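Local coordinates for uncharacterized protein (PDB 3LFT), which binds L-tryptophan in the cleft between two lobes and probably serves as the substrate-binding component of an ABC transporter, at residues G46-V51 with A70-Q75; N174-T179 with N196-G201; I190-D195 with T221-V226; P203-S208 with K214-S219. One frame throughout, in Å; residues are numbered along the deposited sequence. Where two conformers were deposited one is given.

Interaction 1 comes first along the chain, closing a loop through strand 65-69 in the lobe of the six-stranded parallel sheet; it is complete before the other three begin. In the lobe of the four-stranded sheet, interaction 2 ties helix 176-183 to helix 196-200, and interaction 3 crosses it, because 190-195 lies between the two halves of interaction 2 while 221-226 follows both. Interaction 4 lies wholly within the span that interaction 3 encloses, joining helix 202-208 to edge strand 216-218. Among these contacts, the lobes touch where Ala-70 and Pro-72 pack on Asn-196, and interactions 1, 2 and 3 all touch the bound tryptophan.

Interaction 1: G46-V51 with A70-Q75. With TRP (tryptophan), chain C.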
loop_
_atom_site.group_PDB
_atom_site.type_symbol
_atom_site.label_atom_id
_atom_site.label_comp_id
_atom_site.label_asym_id
_atom_site.label_seq_id
_atom_site.Cartn_x
_atom_site.Cartn_y
_atom_site.Cartn_z
ATOM N N GLY A 46 -13.426 1.861 -3.070
ATOM C CA GLY A 46 -13.348 1.256 -1.741
ATOM C C GLY A 46 -14.537 0.405 -1.335
ATOM O O GLY A 46 -14.657 0.024 -0.177
ATOM N N ASP A 47 -15.406 0.105 -2.293
ATOM C CA ASP A 47 -16.677 -0.560 -2.014
ATOM C C ASP A 47 -16.593 -2.016 -2.477
ATOM O O ASP A 47 -16.456 -2.290 -3.679
ATOM C CB ASP A 47 -17.794 0.200 -2.749
ATOM C CG ASP A 47 -19.189 -0.351 -2.478
ATOM O OD1 ASP A 47 -19.332 -1.519 -2.052
ATOM O OD2 ASP A 47 -20.156 0.408 -2.696
ATOM N N GLN A 48 -16.694 -2.960 -1.542
ATOM C CA GLN A 48 -16.587 -4.386 -1.905
ATOM C C GLN A 48 -17.671 -4.839 -2.868
ATOM O O GLN A 48 -17.461 -5.786 -3.648
ATOM C CB GLN A 48 -16.578 -5.298 -0.676
ATOM C CG GLN A 48 -15.247 -5.311 0.035
ATOM C CD GLN A 48 -14.101 -5.883 -0.795
ATOM O OE1 GLN A 48 -14.244 -6.863 -1.552
ATOM N NE2 GLN A 48 -12.941 -5.266 -0.644
ATOM N N SER A 49 -18.840 -4.196 -2.825
ATOM C CA SER A 49 -19.889 -4.530 -3.783
ATOM C C SER A 49 -19.437 -4.197 -5.194
ATOM O O SER A 49 -19.639 -4.998 -6.120
ATOM C CB SER A 49 -21.186 -3.800 -3.441
ATOM O OG SER A 49 -21.689 -4.276 -2.202
ATOM N N LYS A 50 -18.805 -3.040 -5.356
ATOM C CA LYS A 50 -18.281 -2.633 -6.646
ATOM C C LYS A 50 -17.113 -3.532 -7.052
ATOM O O LYS A 50 -16.944 -3.854 -8.224
ATOM C CB LYS A 50 -17.879 -1.159 -6.639
ATOM C CG LYS A 50 -19.092 -0.231 -6.493
ATOM C CD LYS A 50 -18.691 1.242 -6.555
ATOM C CE LYS A 50 -19.802 2.168 -6.068
ATOM N NZ LYS A 50 -20.990 2.135 -6.954
ATOM N N VAL A 51 -16.292 -3.951 -6.088
ATOM C CA VAL A 51 -15.215 -4.884 -6.408
ATOM C C VAL A 51 -15.797 -6.126 -7.074
ATOM O O VAL A 51 -15.304 -6.572 -8.104
ATOM C CB VAL A 51 -14.384 -5.270 -5.187
ATOM C CG1 VAL A 51 -13.395 -6.389 -5.531
ATOM C CG2 VAL A 51 -13.647 -4.071 -4.665
ATOM N N ALA A 70 -3.972 -2.716 -5.596
ATOM C CA ALA A 70 -4.228 -2.956 -4.162
ATOM C C ALA A 70 -4.879 -4.318 -3.947
ATOM O O ALA A 70 -5.562 -4.860 -4.828
ATOM C CB ALA A 70 -5.041 -1.809 -3.489
ATOM N N THR A 71 -4.645 -4.869 -2.770
ATOM C CA THR A 71 -5.029 -6.227 -2.428
ATOM C C THR A 71 -6.524 -6.540 -2.666
ATOM O O THR A 71 -6.817 -7.542 -3.304
ATOM C CB THR A 71 -4.546 -6.580 -0.988
ATOM O OG1 THR A 71 -3.123 -6.662 -0.992
ATOM C CG2 THR A 71 -5.099 -7.914 -0.507
ATOM N N PRO A 72 -7.451 -5.670 -2.224
ATOM C CA PRO A 72 -8.858 -6.056 -2.470
ATOM C C PRO A 72 -9.218 -6.137 -3.952
ATOM O O PRO A 72 -10.085 -6.933 -4.328
ATOM C CB PRO A 72 -9.651 -4.954 -1.778
ATOM C CG PRO A 72 -8.704 -4.479 -0.680
ATOM C CD PRO A 72 -7.347 -4.489 -1.345
ATOM N N ALA A 73 -8.580 -5.325 -4.792
ATOM C CA ALA A 73 -8.845 -5.390 -6.226
ATOM C C ALA A 73 -8.280 -6.660 -6.842
ATOM O O ALA A 73 -8.961 -7.331 -7.605
ATOM C CB ALA A 73 -8.321 -4.169 -6.939
ATOM N N ALA A 74 -7.039 -7.005 -6.508
ATOM C CA ALA A 74 -6.457 -8.236 -7.015
ATOM C C ALA A 74 -7.246 -9.445 -6.517
ATOM O O ALA A 74 -7.455 -10.372 -7.282
ATOM C CB ALA A 74 -4.988 -8.348 -6.607
ATOM N N GLN A 75 -7.688 -9.429 -5.258
ATOM C CA GLN A 75 -8.498 -10.526 -4.724
ATOM C C GLN A 75 -9.841 -10.639 -5.454
ATOM O O GLN A 75 -10.285 -11.738 -5.754
ATOM C CB GLN A 75 -8.705 -10.382 -3.225
ATOM C CG GLN A 75 -7.435 -10.661 -2.403
ATOM C CD GLN A 75 -7.647 -10.442 -0.931
ATOM O OE1 GLN A 75 -8.196 -9.424 -0.526
ATOM N NE2 GLN A 75 -7.151 -11.359 -0.108
HETATM N N TRP C . 0.041 -2.485 -0.853
HETATM C CA TRP C . -1.386 -2.138 -0.590
HETATM C C TRP C . -2.226 -3.373 -0.617
HETATM O O TRP C . -3.444 -3.293 -0.798
HETATM C CB TRP C . -1.866 -1.100 -1.617
HETATM C CG TRP C . -1.067 0.176 -1.530
HETATM C CD1 TRP C . -0.015 0.582 -2.351
HETATM C CD2 TRP C . -1.230 1.231 -0.523
HETATM N NE1 TRP C . 0.460 1.800 -1.924
HETATM C CE2 TRP C . -0.201 2.223 -0.846
HETATM C CE3 TRP C . -2.074 1.371 0.553
HETATM C CZ2 TRP C . -0.105 3.347 -0.045
HETATM C CZ3 TRP C . -1.946 2.509 1.342
HETATM C CH2 TRP C . -0.972 3.479 1.029
HETATM O OXT TRP C . -1.684 -4.476 -0.456
HETATM O O HOH W 1 -11.833 -8.162 -2.565
#
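The two segments hold the starts of helices 48-58 and 71-80 and the residues just before them, and their backbones come nearest at Val-51 and Ala-73, with CA atoms 6.4 Å apart. Pro-72 carries the contact from its side: Gln-48, its chain bent at chi2 (-64°), crosses the proline ring at about a right angle and lays NE2 3.5 Å from Pro-72 CB. On the other end of the same amide, a single water donates to Gln-48 OE1 and to Pro-72 O, bridging the two helices. Val-51 CG1 presses against that carbonyl as well, 3.6 Å from Pro-72 O. Upstream, Asp-47 caps the first helix by accepting from Ser-49 N through OD1. The second helix turns its N-terminal end to the ligand: Thr-71 N points almost straight at tryptophan O (2.8 Å, 176°), and Thr-71 OG1 donates to the ligand's OXT at 2.7 Å. Both carboxylate oxygens are thus gripped by one residue, in a place where the helix dipole would probably help to offset their charge. Asp-115, Gln-236, Thr-92, Ala-90 and Asn-196 add further bonds to the ligand. A helix N-terminus receiving a ligand carboxylate in the interlobe cleft is characteristic of periplasmic-binding-protein folds.

Interaction 2: N174-T179 with N196-G201; sequences NEIAST and NTIASG. With TRP (tryptophan), chain C.
Ile-176 and Ile-198 both set CG1 anti to the carbonyl carbon, but Ile-176 then runs on extended (chi2 172°) while Ile-198 folds back at chi2 (-58°), and the two chains meet at an oblique angle with their CD1 methyls 3.9 Å apart. Ile-198 CD1 lies equally near Ile-176 CG1, so it rests against the outer part of that chain. The methyl at the end of Ile-176 also faces backbone: CD1 is 4.2 Å from Thr-197 O and 4.1 Å from Gly-201 O. At Gly-201, the first residue past helix 196-200, the Ile-176 methyl lies against bare main chain. Val-205 and Thr-204 of helix 202-208 also touch Ile-176, while Val-170 and Leu-139 of the sheet meet Ile-198.

Several polar groups bond within their own segment. Glu-175 O takes Thr-179 N and Thr-179 OG1 from opposite faces of its plane, and Ser-200 OG donates to Thr-197 O at 2.8 Å. Thr-197 OG1 has its main partner in Glu-144.

Away from Ile-176, the short helix serves the pocket. Asn-196 ND2 donates to tryptophan O (2.9 Å, 156°), and Ala-199 CB lies 3.7 Å from CZ3 of the indole. The helix thus packs on its own lobe through Ile-198 and reaches the ligand through Asn-196 and Ala-199, an arrangement in keeping with the two-lobed binding-protein fold, whose ligand site is built from the ends of strands and the helices that follow them.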
loop_
_atom_site.group_PDB
_atom_site.type_symbol
_atom_site.label_atom_id
_atom_site.label_comp_id
_atom_site.label_asym_id
_atom_site.label_seq_id
_atom_site.Cartn_x
_atom_site.Cartn_y
_atom_site.Cartn_z
ATOM N N ASN A 174 -15.639 4.993 8.380
ATOM C CA ASN A 174 -16.602 5.648 9.273
ATOM C C ASN A 174 -16.159 5.745 10.730
ATOM O O ASN A 174 -16.528 6.691 11.431
ATOM C CB ASN A 174 -17.975 4.968 9.167
ATOM C CG ASN A 174 -18.548 5.025 7.759
ATOM O OD1 ASN A 174 -18.840 3.993 7.152
ATOM N ND2 ASN A 174 -18.692 6.234 7.226
ATOM N N GLU A 175 -15.369 4.771 11.178
ATOM C CA GLU A 175 -14.971 4.670 12.575
ATOM C C GLU A 175 -13.634 5.363 12.855
ATOM O O GLU A 175 -13.165 5.347 13.989
ATOM C CB GLU A 175 -14.917 3.192 13.014
ATOM C CG GLU A 175 -16.267 2.453 13.019
ATOM C CD GLU A 175 -16.746 2.038 11.628
ATOM O OE1 GLU A 175 -15.921 1.938 10.702
ATOM O OE2 GLU A 175 -17.958 1.797 11.459
ATOM N N ILE A 176 -13.040 5.993 11.841
ATOM C CA ILE A 176 -11.697 6.581 12.018
ATOM C C ILE A 176 -11.668 7.695 13.066
ATOM O O ILE A 176 -10.857 7.638 13.999
ATOM C CB ILE A 176 -11.082 7.097 10.696
ATOM C CG1 ILE A 176 -10.728 5.915 9.782
ATOM C CG2 ILE A 176 -9.799 7.935 10.994
ATOM C CD1 ILE A 176 -10.301 6.318 8.371
ATOM N N ALA A 177 -12.541 8.692 12.924
ATOM C CA ALA A 177 -12.477 9.869 13.789
ATOM C C ALA A 177 -12.613 9.501 15.265
ATOM O O ALA A 177 -11.803 9.940 16.094
ATOM C CB ALA A 177 -13.529 10.907 13.385
ATOM N N SER A 178 -13.616 8.687 15.589
ATOM C CA SER A 178 -13.867 8.305 16.975
ATOM C C SER A 178 -12.748 7.410 17.517
ATOM O O SER A 178 -12.378 7.509 18.681
ATOM C CB SER A 178 -15.239 7.632 17.128
ATOM O OG SER A 178 -15.299 6.439 16.365
ATOM N N THR A 179 -12.183 6.566 16.654
ATOM C CA THR A 179 -11.096 5.691 17.067
ATOM C C THR A 179 -9.846 6.505 17.362
ATOM O O THR A 179 -9.155 6.249 18.348
ATOM C CB THR A 179 -10.811 4.589 16.027
ATOM O OG1 THR A 179 -11.971 3.752 15.916
ATOM C CG2 THR A 179 -9.645 3.733 16.442
ATOM N N ASN A 196 -5.255 0.617 2.773
ATOM C CA ASN A 196 -6.047 1.424 1.839
ATOM C C ASN A 196 -7.163 2.210 2.517
ATOM O O ASN A 196 -7.484 3.322 2.093
ATOM C CB ASN A 196 -6.664 0.536 0.765
ATOM C CG ASN A 196 -5.615 -0.126 -0.081
ATOM O OD1 ASN A 196 -5.010 0.517 -0.936
ATOM N ND2 ASN A 196 -5.386 -1.417 0.140
ATOM N N THR A 197 -7.782 1.619 3.535
ATOM C CA THR A 197 -8.880 2.270 4.267
ATOM C C THR A 197 -8.372 3.550 4.933
ATOM O O THR A 197 -8.933 4.633 4.733
ATOM C CB THR A 197 -9.517 1.296 5.308
ATOM O OG1 THR A 197 -9.946 0.102 4.624
ATOM C CG2 THR A 197 -10.699 1.933 6.046
ATOM N N ILE A 198 -7.290 3.428 5.702
ATOM C CA ILE A 198 -6.780 4.600 6.409
ATOM C C ILE A 198 -6.189 5.568 5.386
ATOM O O ILE A 198 -6.336 6.781 5.535
ATOM C CB ILE A 198 -5.759 4.226 7.504
ATOM C CG1 ILE A 198 -6.338 3.158 8.443
ATOM C CG2 ILE A 198 -5.303 5.459 8.291
ATOM C CD1 ILE A 198 -7.654 3.521 9.166
ATOM N N ALA A 199 -5.543 5.061 4.336
ATOM C CA ALA A 199 -4.987 6.005 3.348
ATOM C C ALA A 199 -6.079 6.839 2.684
ATOM O O ALA A 199 -5.893 8.030 2.398
ATOM C CB ALA A 199 -4.146 5.292 2.294
ATOM N N SER A 200 -7.225 6.212 2.430
ATOM C CA SER A 200 -8.342 6.905 1.805
ATOM C C SER A 200 -8.996 7.918 2.745
ATOM O O SER A 200 -9.642 8.856 2.271
ATOM C CB SER A 200 -9.363 5.890 1.277
ATOM O OG SER A 200 -10.133 5.357 2.336
ATOM N N GLY A 201 -8.835 7.729 4.056
ATOM C CA GLY A 201 -9.401 8.655 5.036
ATOM C C GLY A 201 -8.347 9.375 5.845
ATOM O O GLY A 201 -8.639 9.836 6.951
HETATM N N TRP C . 0.041 -2.485 -0.853
HETATM C CA TRP C . -1.386 -2.138 -0.590
HETATM C C TRP C . -2.226 -3.373 -0.617
HETATM O O TRP C . -3.444 -3.293 -0.798
HETATM C CB TRP C . -1.866 -1.100 -1.617
HETATM C CG TRP C . -1.067 0.176 -1.530
HETATM C CD1 TRP C . -0.015 0.582 -2.351
HETATM C CD2 TRP C . -1.230 1.231 -0.523
HETATM N NE1 TRP C . 0.460 1.800 -1.924
HETATM C CE2 TRP C . -0.201 2.223 -0.846
HETATM C CE3 TRP C . -2.074 1.371 0.553
HETATM C CZ2 TRP C . -0.105 3.347 -0.045
HETATM C CZ3 TRP C . -1.946 2.509 1.342
HETATM C CH2 TRP C . -0.972 3.479 1.029
HETATM O OXT TRP C . -1.684 -4.476 -0.456
#

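Interaction 3: I190-D195 with T221-V226. With TRP (tryptophan), chain C.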
loop_
_atom_site.group_PDB
_atom_site.type_symbol
_atom_site.label_atom_id
_atom_site.label_comp_id
_atom_site.label_asym_id
_atom_site.label_seq_id
_atom_site.Cartn_x
_atom_site.Cartn_y
_atom_site.Cartn_z
ATOM N N ILE A 190 0.880 7.293 16.802
ATOM C CA ILE A 190 -0.002 6.516 15.924
ATOM C C ILE A 190 0.841 5.980 14.785
ATOM O O ILE A 190 1.593 6.741 14.185
ATOM C CB ILE A 190 -1.151 7.386 15.355
ATOM C CG1 ILE A 190 -2.038 7.936 16.479
ATOM C CG2 ILE A 190 -1.989 6.587 14.331
ATOM C CD1 ILE A 190 -2.915 9.093 16.029
ATOM N N TRP A 191 0.726 4.686 14.509
ATOM C CA TRP A 191 1.349 4.053 13.350
ATOM C C TRP A 191 0.276 3.486 12.437
ATOM O O TRP A 191 -0.712 2.908 12.899
ATOM C CB TRP A 191 2.329 2.962 13.788
ATOM C CG TRP A 191 2.880 2.125 12.680
ATOM C CD1 TRP A 191 3.895 2.451 11.831
ATOM C CD2 TRP A 191 2.423 0.829 12.299
ATOM N NE1 TRP A 191 4.102 1.418 10.927
ATOM C CE2 TRP A 191 3.222 0.402 11.219
ATOM C CE3 TRP A 191 1.448 -0.043 12.809
ATOM C CZ2 TRP A 191 3.046 -0.847 10.604
ATOM C CZ3 TRP A 191 1.269 -1.291 12.185
ATOM C CH2 TRP A 191 2.076 -1.681 11.108
ATOM N N VAL A 192 0.449 3.698 11.134
ATOM C CA VAL A 192 -0.508 3.207 10.132
ATOM C C VAL A 192 0.256 2.359 9.138
ATOM O O VAL A 192 1.239 2.837 8.563
ATOM C CB VAL A 192 -1.186 4.355 9.356
ATOM C CG1 VAL A 192 -2.220 3.796 8.375
ATOM C CG2 VAL A 192 -1.867 5.326 10.318
ATOM N N PRO A 193 -0.148 1.099 8.922
ATOM C CA PRO A 193 0.494 0.271 7.902
ATOM C C PRO A 193 0.123 0.735 6.493
ATOM O O PRO A 193 -0.565 1.765 6.313
ATOM C CB PRO A 193 -0.027 -1.142 8.202
ATOM C CG PRO A 193 -1.306 -0.942 8.913
ATOM C CD PRO A 193 -1.217 0.381 9.640
ATOM N N ILE A 194 0.586 -0.013 5.496
ATOM C CA ILE A 194 0.203 0.227 4.103
ATOM C C ILE A 194 -1.253 -0.270 3.975
ATOM O O ILE A 194 -1.490 -1.445 3.668
ATOM C CB ILE A 194 1.170 -0.466 3.109
ATOM C CG1 ILE A 194 2.633 -0.112 3.394
ATOM C CG2 ILE A 194 0.819 -0.071 1.689
ATOM C CD1 ILE A 194 3.602 -0.979 2.584
ATOM N N ASP A 195 -2.189 0.627 4.267
ATOM C CA ASP A 195 -3.584 0.279 4.518
ATOM C C ASP A 195 -4.450 1.195 3.660
ATOM O O ASP A 195 -4.391 2.424 3.787
ATOM C CB ASP A 195 -3.883 0.469 6.011
ATOM C CG ASP A 195 -5.295 0.081 6.376
ATOM O OD1 ASP A 195 -6.241 0.805 5.994
ATOM O OD2 ASP A 195 -5.463 -0.984 7.028
ATOM N N THR A 221 4.251 8.126 1.612
ATOM C CA THR A 221 4.625 9.509 1.348
ATOM C C THR A 221 3.407 10.399 1.297
ATOM O O THR A 221 3.420 11.480 1.862
ATOM C CB THR A 221 5.439 9.617 0.052
ATOM O OG1 THR A 221 6.644 8.859 0.224
ATOM C CG2 THR A 221 5.791 11.054 -0.303
ATOM N N ALA A 222 2.349 9.922 0.643
ATOM C CA ALA A 222 1.142 10.712 0.494
ATOM C C ALA A 222 0.474 11.048 1.828
ATOM O O ALA A 222 -0.189 12.074 1.924
ATOM C CB ALA A 222 0.169 10.006 -0.423
HETATM N N MSE A 223 0.634 10.174 2.822
HETATM C CA MSE A 223 0.126 10.448 4.164
HETATM C C MSE A 223 1.062 11.370 4.934
HETATM O O MSE A 223 0.615 12.324 5.557
HETATM C CB MSE A 223 -0.120 9.150 4.930
HETATM C CG MSE A 223 -1.303 8.327 4.357
HETATM SE SE MSE A 223 -1.848 6.834 5.481
HETATM C CE MSE A 223 -0.790 5.385 4.752
ATOM N N VAL A 224 2.369 11.120 4.867
ATOM C CA VAL A 224 3.318 12.001 5.522
ATOM C C VAL A 224 3.168 13.415 4.990
ATOM O O VAL A 224 3.229 14.374 5.765
ATOM C CB VAL A 224 4.778 11.488 5.394
ATOM C CG1 VAL A 224 5.781 12.515 5.958
ATOM C CG2 VAL A 224 4.944 10.159 6.156
ATOM N N GLU A 225 2.932 13.572 3.691
ATOM C CA GLU A 225 2.917 14.917 3.137
ATOM C C GLU A 225 1.736 15.781 3.564
ATOM O O GLU A 225 1.814 16.999 3.424
ATOM C CB GLU A 225 3.156 14.915 1.636
ATOM C CG GLU A 225 2.119 14.309 0.777
ATOM C CD GLU A 225 2.607 14.178 -0.680
ATOM O OE1 GLU A 225 1.975 13.451 -1.472
ATOM O OE2 GLU A 225 3.637 14.801 -1.033
ATOM N N VAL A 226 0.665 15.163 4.079
ATOM C CA VAL A 226 -0.504 15.936 4.538
ATOM C C VAL A 226 -0.665 15.954 6.060
ATOM O O VAL A 226 -1.726 16.287 6.573
ATOM C CB VAL A 226 -1.838 15.529 3.837
ATOM C CG1 VAL A 226 -1.701 15.621 2.319
ATOM C CG2 VAL A 226 -2.267 14.117 4.256
HETATM N N TRP C . 0.041 -2.485 -0.853
HETATM C CA TRP C . -1.386 -2.138 -0.590
HETATM C C TRP C . -2.226 -3.373 -0.617
HETATM O O TRP C . -3.444 -3.293 -0.798
HETATM C CB TRP C . -1.866 -1.100 -1.617
HETATM C CG TRP C . -1.067 0.176 -1.530
HETATM C CD1 TRP C . -0.015 0.582 -2.351
HETATM C CD2 TRP C . -1.230 1.231 -0.523
HETATM N NE1 TRP C . 0.460 1.800 -1.924
HETATM C CE2 TRP C . -0.201 2.223 -0.846
HETATM C CE3 TRP C . -2.074 1.371 0.553
HETATM C CZ2 TRP C . -0.105 3.347 -0.045
HETATM C CZ3 TRP C . -1.946 2.509 1.342
HETATM C CH2 TRP C . -0.972 3.479 1.029
HETATM O OXT TRP C . -1.684 -4.476 -0.456
#
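Met-223 meets Val-192 and Pro-193 from the short helix 221-224. The helix opens at Thr-221, whose carbonyl oxygen accepts from Glu-225 N at 2.8 Å and so closes the turn that carries the methionine. Past Ala-222 comes Met-223 itself, modelled as selenomethionine, with CB directed at the strand. Its chain leaves the helix extended (chi2 -170°) and then turns about the CG-SE bond (chi3 -92°), which brings the terminal CE over the end of strand 189-192. CE sits 4.2 Å from Val-192 CG1 and 3.9 Å from Pro-193 O, an apolar contact with Val-192 and a van der Waals contact with the Pro-193 carbonyl oxygen. The same methyl lies between the strand end and the ligand, touching the ring only loosely, 4.2 Å from CH2 of the bound indole.

This place, the C-terminal end of a parallel strand and the loop after it, is where alpha/beta binding proteins form their ligand pockets. Here Ile-194 is the centre of an inverse gamma turn, and its CG2 lies 3.3 Å from CD2 of the indole, while Asp-195 O lies 3.5 Å from CZ3. Asp-195 also caps the next helix through Ile-198 N, and its OD2 accepts from Ser-147 OG and the backbone N of Ser-141.

Beyond the methionine, Val-224 packs on Pro-218, as Met-223 also does, and Val-224 O accepts from Asn-272 ND2. At the end of the segment, Val-226 N donates to Met-223 O at 3.2 Å.

Interaction 4: P203-S208 with K214-S219; sequences PTVVSS and KPIYPS
Val-205 and Val-206 lie against Ile-216 from helix 202-208. At Pro-203 the carbonyl oxygen accepts from Ser-207 N at 2.9 Å in the ordinary helical pattern. Thr-204 follows and does the same for Ser-208 N. Val-205 points its CB at the strand and holds CG1 anti to the backbone N (chi1 180°), so that this methyl lies 4.1 Å from Ile-216 CD1. The two side chains slant past each other, and the isoleucine reaches the helix because its chain is extended at chi2 (161°), carrying CD1 out from the strand.

Here a helix lies on one face of a parallel sheet, linked by a short connection to edge strand 216-218: the helix-to-strand half of a beta-alpha-beta crossover from strand 189-192, as expected of a Rossmann-like lobe. The strand is held to 189-192 by backbone bonds of Tyr-217 with Ile-190 and Val-192, and Ser-219 OG, just past the strand, is hydrogen-bonded to Val-192 O.

Next in the helix, Val-206 flanks the same methyl: its CA is 4.4 Å, and its CG2 4.5 Å, from Ile-216 CD1, a looser contact than that of Val-205. Ser-207 continues the exposed side of the helix, and Ser-208 turns toward Ala-177 and Val-180 of helix 176-183.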
loop_
_atom_site.group_PDB
_atom_site.type_symbol
_atom_site.label_atom_id
_atom_site.label_comp_id
_atom_site.label_asym_id
_atom_site.label_seq_id
_atom_site.Cartn_x
_atom_site.Cartn_y
_atom_site.Cartn_z
ATOM N N PRO A 203 -6.762 12.355 5.848
ATOM C CA PRO A 203 -6.981 13.697 6.413
ATOM C C PRO A 203 -7.860 13.691 7.669
ATOM O O PRO A 203 -7.709 14.579 8.517
ATOM C CB PRO A 203 -7.613 14.461 5.251
ATOM C CG PRO A 203 -6.967 13.807 4.036
ATOM C CD PRO A 203 -6.953 12.339 4.382
ATOM N N THR A 204 -8.713 12.680 7.831
ATOM C CA THR A 204 -9.547 12.554 9.039
ATOM C C THR A 204 -8.687 12.196 10.250
ATOM O O THR A 204 -8.935 12.677 11.360
ATOM C CB THR A 204 -10.637 11.499 8.847
ATOM O OG1 THR A 204 -11.462 11.900 7.755
ATOM C CG2 THR A 204 -11.497 11.328 10.098
ATOM N N VAL A 205 -7.660 11.369 10.037
ATOM C CA VAL A 205 -6.718 11.063 11.110
ATOM C C VAL A 205 -6.022 12.349 11.554
ATOM O O VAL A 205 -5.928 12.632 12.758
ATOM C CB VAL A 205 -5.656 10.028 10.664
ATOM C CG1 VAL A 205 -4.690 9.740 11.803
ATOM C CG2 VAL A 205 -6.307 8.727 10.170
ATOM N N VAL A 206 -5.541 13.131 10.585
ATOM C CA VAL A 206 -4.781 14.347 10.881
ATOM C C VAL A 206 -5.658 15.377 11.610
ATOM O O VAL A 206 -5.232 15.982 12.603
ATOM C CB VAL A 206 -4.179 14.957 9.597
ATOM C CG1 VAL A 206 -3.439 16.261 9.895
ATOM C CG2 VAL A 206 -3.256 13.970 8.931
ATOM N N SER A 207 -6.896 15.550 11.145
ATOM C CA SER A 207 -7.776 16.537 11.760
ATOM C C SER A 207 -8.197 16.096 13.156
ATOM O O SER A 207 -8.231 16.923 14.083
ATOM C CB SER A 207 -8.990 16.840 10.876
ATOM O OG SER A 207 -9.759 15.682 10.643
ATOM N N SER A 208 -8.498 14.810 13.325
ATOM C CA SER A 208 -8.871 14.282 14.637
ATOM C C SER A 208 -7.730 14.375 15.648
ATOM O O SER A 208 -7.973 14.582 16.832
ATOM C CB SER A 208 -9.379 12.849 14.548
ATOM O OG SER A 208 -10.677 12.826 13.972
ATOM N N LYS A 214 -0.147 13.987 18.900
ATOM C CA LYS A 214 0.705 12.805 18.930
ATOM C C LYS A 214 1.371 12.705 17.575
ATOM O O LYS A 214 0.744 12.990 16.565
ATOM C CB LYS A 214 -0.113 11.531 19.136
ATOM C CG LYS A 214 -0.972 11.511 20.373
ATOM C CD LYS A 214 -0.211 12.019 21.577
ATOM C CE LYS A 214 -1.167 12.284 22.711
ATOM N NZ LYS A 214 -0.417 12.463 23.959
ATOM N N PRO A 215 2.635 12.274 17.526
ATOM C CA PRO A 215 3.214 12.046 16.196
ATOM C C PRO A 215 2.544 10.872 15.483
ATOM O O PRO A 215 2.199 9.867 16.120
ATOM C CB PRO A 215 4.664 11.692 16.509
ATOM C CG PRO A 215 4.656 11.232 17.922
ATOM C CD PRO A 215 3.594 12.015 18.610
ATOM N N ILE A 216 2.386 11.006 14.171
ATOM C CA ILE A 216 1.834 9.953 13.318
ATOM C C ILE A 216 2.942 9.448 12.407
ATOM O O ILE A 216 3.649 10.245 11.756
ATOM C CB ILE A 216 0.662 10.461 12.464
ATOM C CG1 ILE A 216 -0.398 11.148 13.324
ATOM C CG2 ILE A 216 0.015 9.313 11.701
ATOM C CD1 ILE A 216 -1.331 12.049 12.488
ATOM N N TYR A 217 3.101 8.128 12.368
ATOM C CA TYR A 217 4.043 7.467 11.466
ATOM C C TYR A 217 3.249 6.617 10.459
ATOM O O TYR A 217 3.038 5.414 10.678
ATOM C CB TYR A 217 4.985 6.577 12.268
ATOM C CG TYR A 217 6.030 7.302 13.085
ATOM C CD1 TYR A 217 7.280 7.574 12.526
ATOM C CD2 TYR A 217 5.807 7.683 14.412
ATOM C CE1 TYR A 217 8.279 8.184 13.270
ATOM C CE2 TYR A 217 6.820 8.326 15.160
ATOM C CZ TYR A 217 8.033 8.569 14.568
ATOM O OH TYR A 217 9.050 9.167 15.281
ATOM N N PRO A 218 2.788 7.233 9.360
ATOM C CA PRO A 218 1.895 6.534 8.425
ATOM C C PRO A 218 2.692 6.057 7.215
ATOM O O PRO A 218 3.514 6.801 6.665
ATOM C CB PRO A 218 0.896 7.617 8.038
ATOM C CG PRO A 218 1.741 8.910 8.041
ATOM C CD PRO A 218 2.891 8.672 9.031
ATOM N N SER A 219 2.441 4.820 6.780
ATOM C CA SER A 219 3.278 4.140 5.776
ATOM C C SER A 219 3.025 4.536 4.332
ATOM O O SER A 219 2.813 3.672 3.461
ATOM C CB SER A 219 3.158 2.624 5.962
ATOM O OG SER A 219 3.531 2.258 7.276
#